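Local structure of peptidyl-prolyl cis-trans isomerase (Hirschia baltica, 5EX2) at residues M73-D78 with K168-L173; M158-D163 with R183-W188. The protein probably catalyses the cis-trans isomerisation of peptide bonds preceding proline, as a cyclophilin-type folding helper of the periplasm. All blocks are in the same frame, centred on the assembly; numbering follows the deposited sequence. Where two conformers were deposited one is given.

Contact 1: M73-D78 with K168-L173; sequences MAQGGD and KDQFFL
Gln75 holds its CG anti to the backbone N (chi1 -179°) and runs on extended, whereas Gln170 sets its CG beside its own backbone N (chi1 -65°); these torsions bring the side chain of Gln75, on its strand, to that of Gln170 in the loop just before strand 171-173, and their amides meet with planes 44° apart. NE2 of Gln75 donates to OE1 of Gln170 at 2.8 Å, the acceptor lying in the plane of the Gln75 amide while the donor is tilted from the Gln170 carbonyl plane. OE1 of Gln75 is taken by Arg67, so both ends of this amide are fixed. On its other side Gln170 runs alongside Asp78, amide and carboxylate stacked almost parallel, with NE2 of Gln170 3.6 Å from CG of Asp78.

Between the strands 73-76 and 171-173, antiparallel neighbours in the cyclophilin barrel, Ala74 pairs with Leu173 and Gly76 with Phe171 through two backbone hydrogen bonds each. SD of Met73 rests 3.5 Å from CB of Phe172 and lies obliquely to its ring, a Met-aromatic contact. On the opposite sheet face the Phe171 ring reaches back under the glycines, its CE1 3.5 Å from N of Gly77.

Beyond the ladder, water 1 donates both to OD1 of Asp78 (2.8 Å) and to OD2 of Asp169 (2.6 Å). The bridge sits between two carboxylates whose nearest oxygens, these same atoms, are 4.6 Å apart; it probably eases their repulsion, helped by the N-H of Ile79, which also binds OD2 of Asp169.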
ATOM      1  N   MET A  73       3.457   0.330 -13.460  1.00  9.83           N
ATOM      2  CA  MET A  73       3.021   1.264 -12.441  1.00  9.04           C
ATOM      3  C   MET A  73       2.702   2.627 -13.027  1.00  9.02           C
ATOM      4  O   MET A  73       3.000   2.911 -14.185  1.00  9.56           O
ATOM      5  CB  MET A  73       4.094   1.389 -11.352  1.00  8.90           C
ATOM      6  CG  MET A  73       5.475   1.793 -11.868  1.00 11.26           C
ATOM      7  SD  MET A  73       5.585   3.592 -12.077  1.00 13.12           S
ATOM      8  CE  MET A  73       6.355   3.729 -13.690  1.00 18.20           C
ATOM      9  N   ALA A  74       2.064   3.436 -12.187  1.00  8.47           N
ATOM     10  CA  ALA A  74       1.803   4.836 -12.471  1.00  8.36           C
ATOM     11  C   ALA A  74       2.533   5.695 -11.456  1.00  7.88           C
ATOM     12  O   ALA A  74       2.288   5.605 -10.249  1.00  8.93           O
ATOM     13  CB  ALA A  74       0.314   5.109 -12.426  1.00  9.52           C
ATOM     14  N   GLN A  75       3.427   6.542 -11.953  1.00  8.06           N
ATOM     15  CA  GLN A  75       4.249   7.393 -11.103  1.00  7.83           C
ATOM     16  C   GLN A  75       3.768   8.841 -11.147  1.00 10.31           C
ATOM     17  O   GLN A  75       3.504   9.380 -12.227  1.00 10.72           O
ATOM     18  CB  GLN A  75       5.715   7.305 -11.528  1.00 10.15           C
ATOM     19  CG  GLN A  75       6.643   8.140 -10.698  1.00 10.51           C
ATOM     20  CD  GLN A  75       8.098   7.868 -11.030  1.00 16.36           C
ATOM     21  OE1 GLN A  75       8.437   6.789 -11.504  1.00 25.63           O
ATOM     22  NE2 GLN A  75       8.956   8.855 -10.825  1.00 14.65           N
ATOM     23  N   GLY A  76       3.643   9.443  -9.969  1.00  8.95           N
ATOM     24  CA  GLY A  76       3.218  10.827  -9.833  1.00  9.65           C
ATOM     25  C   GLY A  76       3.988  11.516  -8.732  1.00 10.28           C
ATOM     26  O   GLY A  76       5.036  11.036  -8.291  1.00  9.90           O
ATOM     27  N   GLY A  77       3.472  12.652  -8.294  1.00  9.08           N
ATOM     28  CA  GLY A  77       4.017  13.320  -7.139  1.00  8.51           C
ATOM     29  C   GLY A  77       5.256  14.172  -7.338  1.00  8.32           C
ATOM     30  O   GLY A  77       5.916  14.513  -6.360  1.00 10.51           O
ATOM     31  N   ASP A  78       5.551  14.576  -8.568  1.00  9.49           N
ATOM     32  CA  ASP A  78       6.687  15.453  -8.811  1.00 11.71           C
ATOM     33  C   ASP A  78       6.232  16.879  -8.573  1.00 12.33           C
ATOM     34  O   ASP A  78       5.773  17.559  -9.491  1.00 12.44           O
ATOM     35  CB  ASP A  78       7.224  15.265 -10.226  1.00 12.53           C
ATOM     36  CG  ASP A  78       8.486  16.059 -10.487  1.00 17.39           C
ATOM     37  OD1 ASP A  78       8.979  16.751  -9.560  1.00 18.27           O
ATOM     38  OD2 ASP A  78       8.982  15.989 -11.629  1.00 17.52           O
ATOM     39  N   LYS A 168      11.525  11.230  -1.956  1.00 12.97           N
ATOM     40  CA  LYS A 168      11.135  12.529  -1.410  1.00 12.80           C
ATOM     41  C   LYS A 168       9.647  12.765  -1.530  1.00 12.89           C
ATOM     42  O   LYS A 168       8.944  12.787  -0.522  1.00 12.99           O
ATOM     43  CB  LYS A 168      11.899  13.655  -2.105  1.00 13.21           C
ATOM     44  CG  LYS A 168      11.613  15.022  -1.496  1.00 14.58           C
ATOM     45  CD  LYS A 168      12.515  16.104  -2.062  1.00 17.92           C
ATOM     46  CE  LYS A 168      12.197  16.414  -3.507  1.00 17.53           C
ATOM     47  NZ  LYS A 168      13.189  17.387  -4.053  1.00 21.76           N
ATOM     48  N   ASP A 169       9.172  12.958  -2.759  1.00 11.95           N
ATOM     49  CA  ASP A 169       7.751  13.230  -3.008  1.00  9.95           C
ATOM     50  C   ASP A 169       7.127  12.278  -4.022  1.00  7.99           C
ATOM     51  O   ASP A 169       6.003  11.837  -3.862  1.00  9.64           O
ATOM     52  CB  ASP A 169       7.551  14.679  -3.470  1.00 11.17           C
ATOM     53  CG  ASP A 169       8.475  15.096  -4.597  1.00 13.70           C
ATOM     54  OD1 ASP A 169       9.383  14.339  -5.011  1.00 13.48           O
ATOM     55  OD2 ASP A 169       8.281  16.234  -5.068  1.00 13.31           O
ATOM     56  N   GLN A 170       7.871  11.929  -5.062  1.00  8.95           N
ATOM     57  CA  GLN A 170       7.318  11.089  -6.112  1.00  9.63           C
ATOM     58  C   GLN A 170       7.042   9.696  -5.609  1.00  8.70           C
ATOM     59  O   GLN A 170       7.853   9.114  -4.884  1.00 10.16           O
ATOM     60  CB  GLN A 170       8.259  11.030  -7.312  1.00 10.65           C
ATOM     61  CG  GLN A 170       8.421  12.370  -7.979  1.00 10.61           C
ATOM     62  CD  GLN A 170       9.246  12.309  -9.228  1.00 14.32           C
ATOM     63  OE1 GLN A 170       8.963  11.526 -10.131  1.00 16.80           O
ATOM     64  NE2 GLN A 170      10.274  13.142  -9.295  1.00 17.29           N
ATOM     65  N   PHE A 171       5.905   9.154  -6.026  1.00 10.23           N
ATOM     66  CA  PHE A 171       5.429   7.854  -5.582  1.00 10.67           C
ATOM     67  C   PHE A 171       4.969   7.060  -6.787  1.00 12.42           C
ATOM     68  O   PHE A 171       4.758   7.623  -7.868  1.00 10.00           O
ATOM     69  CB  PHE A 171       4.263   8.006  -4.614  1.00  9.22           C
ATOM     70  CG  PHE A 171       3.109   8.715  -5.227  1.00  9.64           C
ATOM     71  CD1 PHE A 171       3.014  10.088  -5.172  1.00 10.04           C
ATOM     72  CD2 PHE A 171       2.153   8.004  -5.926  1.00  9.57           C
ATOM     73  CE1 PHE A 171       1.965  10.746  -5.794  1.00 10.37           C
ATOM     74  CE2 PHE A 171       1.107   8.648  -6.548  1.00 11.66           C
ATOM     75  CZ  PHE A 171       1.014  10.024  -6.486  1.00 12.17           C
ATOM     76  N   PHE A 172       4.848   5.755  -6.664  0.62 10.56           N
ATOM     77  CA  PHE A 172       4.185   5.044  -7.730  0.62  9.45           C
ATOM     78  C   PHE A 172       3.156   4.067  -7.198  0.62  9.17           C
ATOM     79  O   PHE A 172       3.285   3.463  -6.120  0.62  6.82           O
ATOM     80  CB  PHE A 172       5.173   4.388  -8.682  0.62  7.67           C
ATOM     81  CG  PHE A 172       6.185   3.534  -8.038  0.62  7.11           C
ATOM     82  CD1 PHE A 172       7.323   4.086  -7.483  0.62 15.33           C
ATOM     83  CD2 PHE A 172       6.039   2.166  -8.047  0.62  9.91           C
ATOM     84  CE1 PHE A 172       8.287   3.287  -6.925  0.62  9.07           C
ATOM     85  CE2 PHE A 172       6.999   1.362  -7.492  0.62 10.00           C
ATOM     86  CZ  PHE A 172       8.126   1.922  -6.924  0.62 13.79           C
ATOM     87  N   LEU A 173       2.119   3.962  -8.008  1.00  8.47           N
ATOM     88  CA  LEU A 173       0.976   3.085  -7.779  1.00  8.14           C
ATOM     89  C   LEU A 173       1.180   1.820  -8.583  1.00  8.70           C
ATOM     90  O   LEU A 173       1.278   1.874  -9.816  1.00  8.26           O
ATOM     91  CB  LEU A 173      -0.321   3.761  -8.211  1.00  9.01           C
ATOM     92  CG  LEU A 173      -0.570   5.151  -7.639  1.00  9.75           C
ATOM     93  CD1 LEU A 173      -1.871   5.705  -8.213  1.00  9.48           C
ATOM     94  CD2 LEU A 173      -0.636   5.140  -6.115  1.00 11.09           C
TER
HETATM   95  O   HOH W   1       9.578  17.539  -6.921  1.00 15.01           O

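Contact 2: M158-D163 with R183-W188; sequences MARTND and RKYSSW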
ATOM      1  N   MET A 158       7.744   4.318  -3.196  1.00 11.12           N
ATOM      2  CA  MET A 158       8.410   5.592  -3.352  1.00  8.08           C
ATOM      3  C   MET A 158       9.380   5.586  -4.517  1.00  9.11           C
ATOM      4  O   MET A 158      10.242   4.734  -4.598  1.00 11.15           O
ATOM      5  CB  MET A 158       9.158   5.952  -2.073  1.00 10.14           C
ATOM      6  CG  MET A 158       9.233   7.430  -1.840  1.00 10.33           C
ATOM      7  SD  MET A 158       7.636   8.062  -1.305  1.00 13.21           S
ATOM      8  CE  MET A 158       7.915   9.818  -1.460  1.00 13.83           C
ATOM      9  N   ALA A 159       9.231   6.541  -5.421  1.00  8.60           N
ATOM     10  CA  ALA A 159      10.168   6.678  -6.509  1.00 10.62           C
ATOM     11  C   ALA A 159      11.505   7.146  -5.980  1.00 12.94           C
ATOM     12  O   ALA A 159      11.587   7.808  -4.951  1.00 12.05           O
ATOM     13  CB  ALA A 159       9.658   7.660  -7.530  1.00 11.68           C
ATOM     14  N   ARG A 160      12.559   6.798  -6.697  1.00 13.21           N
ATOM     15  CA  ARG A 160      13.887   7.255  -6.352  1.00 17.42           C
ATOM     16  C   ARG A 160      14.796   7.128  -7.562  1.00 12.63           C
ATOM     17  O   ARG A 160      14.460   6.445  -8.530  1.00 16.14           O
ATOM     18  CB  ARG A 160      14.454   6.467  -5.175  1.00 15.00           C
ATOM     19  CG  ARG A 160      14.651   4.993  -5.427  1.00 19.73           C
ATOM     20  CD  ARG A 160      15.483   4.438  -4.302  1.00 17.67           C
ATOM     21  NE  ARG A 160      15.870   3.039  -4.467  1.00 18.93           N
ATOM     22  CZ  ARG A 160      17.047   2.632  -4.946  1.00 22.46           C
ATOM     23  NH1 ARG A 160      17.957   3.504  -5.364  1.00 24.35           N
ATOM     24  NH2 ARG A 160      17.310   1.339  -5.024  1.00 20.57           N
ATOM     25  N   THR A 161      15.926   7.817  -7.488  1.00 18.60           N
ATOM     26  CA  THR A 161      17.003   7.698  -8.469  1.00 14.87           C
ATOM     27  C   THR A 161      17.913   6.525  -8.111  1.00 18.69           C
ATOM     28  O   THR A 161      17.565   5.709  -7.265  1.00 19.61           O
ATOM     29  CB  THR A 161      17.843   8.983  -8.539  1.00 21.27           C
ATOM     30  OG1 THR A 161      18.573   9.147  -7.315  1.00 21.80           O
ATOM     31  CG2 THR A 161      16.960  10.197  -8.771  1.00 25.35           C
ATOM     32  N   ASN A 162      19.077   6.422  -8.747  1.00 18.57           N
ATOM     33  CA  ASN A 162      20.007   5.356  -8.383  1.00 22.52           C
ATOM     34  C   ASN A 162      20.423   5.456  -6.910  1.00 19.85           C
ATOM     35  O   ASN A 162      20.819   4.462  -6.300  1.00 25.52           O
ATOM     36  CB  ASN A 162      21.271   5.393  -9.259  1.00 23.77           C
ATOM     37  CG  ASN A 162      21.016   4.971 -10.704  1.00 18.49           C
ATOM     38  OD1 ASN A 162      19.992   4.371 -11.020  1.00 24.71           O
ATOM     39  ND2 ASN A 162      21.965   5.280 -11.585  1.00 21.79           N
ATOM     40  N   ASP A 163      20.342   6.654  -6.348  1.00 17.33           N
ATOM     41  CA  ASP A 163      20.634   6.899  -4.937  1.00 14.89           C
ATOM     42  C   ASP A 163      19.527   6.339  -4.039  1.00 16.50           C
ATOM     43  O   ASP A 163      18.388   6.808  -4.102  1.00 16.03           O
ATOM     44  CB  ASP A 163      20.780   8.404  -4.691  1.00 22.73           C
ATOM     45  CG  ASP A 163      21.105   8.745  -3.240  1.00 21.01           C
ATOM     46  OD1 ASP A 163      21.131   7.857  -2.366  1.00 28.72           O
ATOM     47  OD2 ASP A 163      21.342   9.941  -2.969  1.00 42.59           O
ATOM     48  N   ARG A 183      12.813  -5.137  -2.211  1.00 12.28           N
ATOM     49  CA  ARG A 183      14.022  -4.882  -1.436  1.00 10.81           C
ATOM     50  C   ARG A 183      14.874  -3.768  -2.035  1.00 10.25           C
ATOM     51  O   ARG A 183      15.966  -3.504  -1.543  1.00 11.58           O
ATOM     52  CB  ARG A 183      14.847  -6.157  -1.274  1.00 10.39           C
ATOM     53  CG  ARG A 183      14.058  -7.304  -0.663  1.00 13.41           C
ATOM     54  CD  ARG A 183      14.914  -8.544  -0.442  1.00 16.21           C
ATOM     55  NE  ARG A 183      15.947  -8.290   0.553  1.00 20.20           N
ATOM     56  CZ  ARG A 183      17.238  -8.094   0.297  1.00 30.11           C
ATOM     57  NH1 ARG A 183      17.713  -8.125  -0.947  1.00 34.42           N
ATOM     58  NH2 ARG A 183      18.061  -7.862   1.308  1.00 25.86           N
ATOM     59  N   LYS A 184      14.324  -3.059  -3.029  1.00 10.10           N
ATOM     60  CA  LYS A 184      15.040  -1.970  -3.682  1.00 11.24           C
ATOM     61  C   LYS A 184      14.276  -0.654  -3.662  1.00 11.75           C
ATOM     62  O   LYS A 184      14.856   0.380  -3.962  1.00 12.11           O
ATOM     63  CB  LYS A 184      15.357  -2.346  -5.128  1.00 12.62           C
ATOM     64  CG  LYS A 184      16.299  -3.522  -5.237  1.00 16.66           C
ATOM     65  CD  LYS A 184      16.439  -4.022  -6.664  1.00 19.97           C
ATOM     66  CE  LYS A 184      17.488  -5.120  -6.742  1.00 28.89           C
ATOM     67  NZ  LYS A 184      17.589  -5.717  -8.102  1.00 44.71           N
ATOM     68  N   TYR A 185      12.991  -0.685  -3.335  1.00  9.81           N
ATOM     69  CA  TYR A 185      12.173   0.526  -3.283  1.00 10.15           C
ATOM     70  C   TYR A 185      11.357   0.488  -2.006  1.00  9.13           C
ATOM     71  O   TYR A 185      11.002  -0.584  -1.511  1.00 10.43           O
ATOM     72  CB  TYR A 185      11.239   0.644  -4.497  1.00 11.41           C
ATOM     73  CG  TYR A 185      12.009   0.882  -5.757  1.00 11.15           C
ATOM     74  CD1 TYR A 185      12.669  -0.154  -6.383  1.00 10.93           C
ATOM     75  CD2 TYR A 185      12.125   2.159  -6.299  1.00 12.74           C
ATOM     76  CE1 TYR A 185      13.420   0.051  -7.520  1.00 14.38           C
ATOM     77  CE2 TYR A 185      12.878   2.383  -7.448  1.00 16.07           C
ATOM     78  CZ  TYR A 185      13.521   1.319  -8.048  1.00 14.80           C
ATOM     79  OH  TYR A 185      14.272   1.539  -9.188  1.00 18.73           O
ATOM     80  N   SER A 186      11.051   1.662  -1.477  1.00 10.11           N
ATOM     81  CA  SER A 186      10.355   1.769  -0.206  1.00  9.71           C
ATOM     82  C   SER A 186       8.846   1.710  -0.380  1.00  8.00           C
ATOM     83  O   SER A 186       8.199   2.720  -0.586  1.00  8.83           O
ATOM     84  CB  SER A 186      10.746   3.071   0.497  1.00 10.16           C
ATOM     85  OG  SER A 186      12.146   3.197   0.633  1.00 11.35           O
ATOM     86  N   SER A 187       8.277   0.520  -0.303  1.00  8.23           N
ATOM     87  CA  SER A 187       6.827   0.393  -0.316  1.00  8.27           C
ATOM     88  C   SER A 187       6.271   0.837   1.035  1.00  8.94           C
ATOM     89  O   SER A 187       6.856   0.572   2.077  1.00 11.38           O
ATOM     90  CB  SER A 187       6.415  -1.039  -0.652  1.00  9.23           C
ATOM     91  OG  SER A 187       7.125  -1.952   0.153  1.00 10.40           O
ATOM     92  N   TRP A 188       5.154   1.547   1.000  1.00  7.64           N
ATOM     93  CA  TRP A 188       4.657   2.203   2.208  1.00 11.41           C
ATOM     94  C   TRP A 188       3.160   2.208   2.365  1.00  7.82           C
ATOM     95  O   TRP A 188       2.668   2.641   3.397  1.00 10.29           O
ATOM     96  CB  TRP A 188       5.141   3.647   2.268  1.00 10.26           C
ATOM     97  CG  TRP A 188       4.876   4.525   1.053  1.00  8.69           C
ATOM     98  CD1 TRP A 188       5.768   4.839   0.058  1.00  9.53           C
ATOM     99  CD2 TRP A 188       3.670   5.248   0.738  1.00 10.76           C
ATOM    100  NE1 TRP A 188       5.188   5.682  -0.849  1.00 11.10           N
ATOM    101  CE2 TRP A 188       3.902   5.947  -0.462  1.00  8.06           C
ATOM    102  CE3 TRP A 188       2.415   5.360   1.340  1.00  9.52           C
ATOM    103  CZ2 TRP A 188       2.936   6.765  -1.055  1.00 12.04           C
ATOM    104  CZ3 TRP A 188       1.449   6.169   0.731  1.00  8.92           C
ATOM    105  CH2 TRP A 188       1.721   6.849  -0.447  1.00 11.91           C
TER
HETATM  106  O   HOH W   2      12.200   3.872  -2.875  1.00  9.36           O
HETATM  107  O   HOH W   3      15.834   4.029  -9.261  1.00 30.73           O
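Arg160 crosses Tyr185 at about a right angle, its guanidinium over one face of the ring with the two planes 33° apart. CZ stands 5.0 Å from the ring centroid and close to the ring normal, a cation-pi contact, while CG of Arg160 packs 3.7 Å from CE2 of Tyr185. The chain, extended from CG to NE, presents the guanidinium side-on to the carbonyl of Lys184: NE (2.9 Å) and NH2 (2.8 Å) of Arg160 both donate to Lys184 O, which lies in the guanidinium plane. NH1 adds weak bonds to the carbonyls of Thr161 and Asn162, so the group is held against rotation.

The Tyr185 ring turns its edge to Met158 O, and water 3 joins its OH to Arg160 O. Deeper in, Met158 SD comes obliquely to the Trp188 indole, 3.4 Å from NE1, a Met-aromatic contact. Met158 N bonds weakly to Ser186 O, and water 2 links Met158 O with Ser186 N.

The contact thus continues the pairing of barrel strands 155-158 and 187-191 into the loops at their ends. Helix 45-57 packs on Met158 and Trp188 through His47, and Trp188 also meets Ile37 and Leu39 of strand 33-39.

Strands 155-158, 171-174 and 187-191 bind the two contacts into one stretch of barrel wall, with 155-158 lying between the other two. Contact 1 is the buried one, a regular antiparallel ladder that runs out into loop and a water bridge at one end. Contact 2, partly buried and largely loop, starts from a buried end at Met158 and Trp188 but opens toward the surface. In contact 1 the polar side chains are amides and two water-bridged carboxylates; in contact 2 a cation lies over a ring and grips a carbonyl. The two touch directly: Ala159 N probably bonds to Gln170 O (3.0 Å), and Met158 CE packs against Lys168 O.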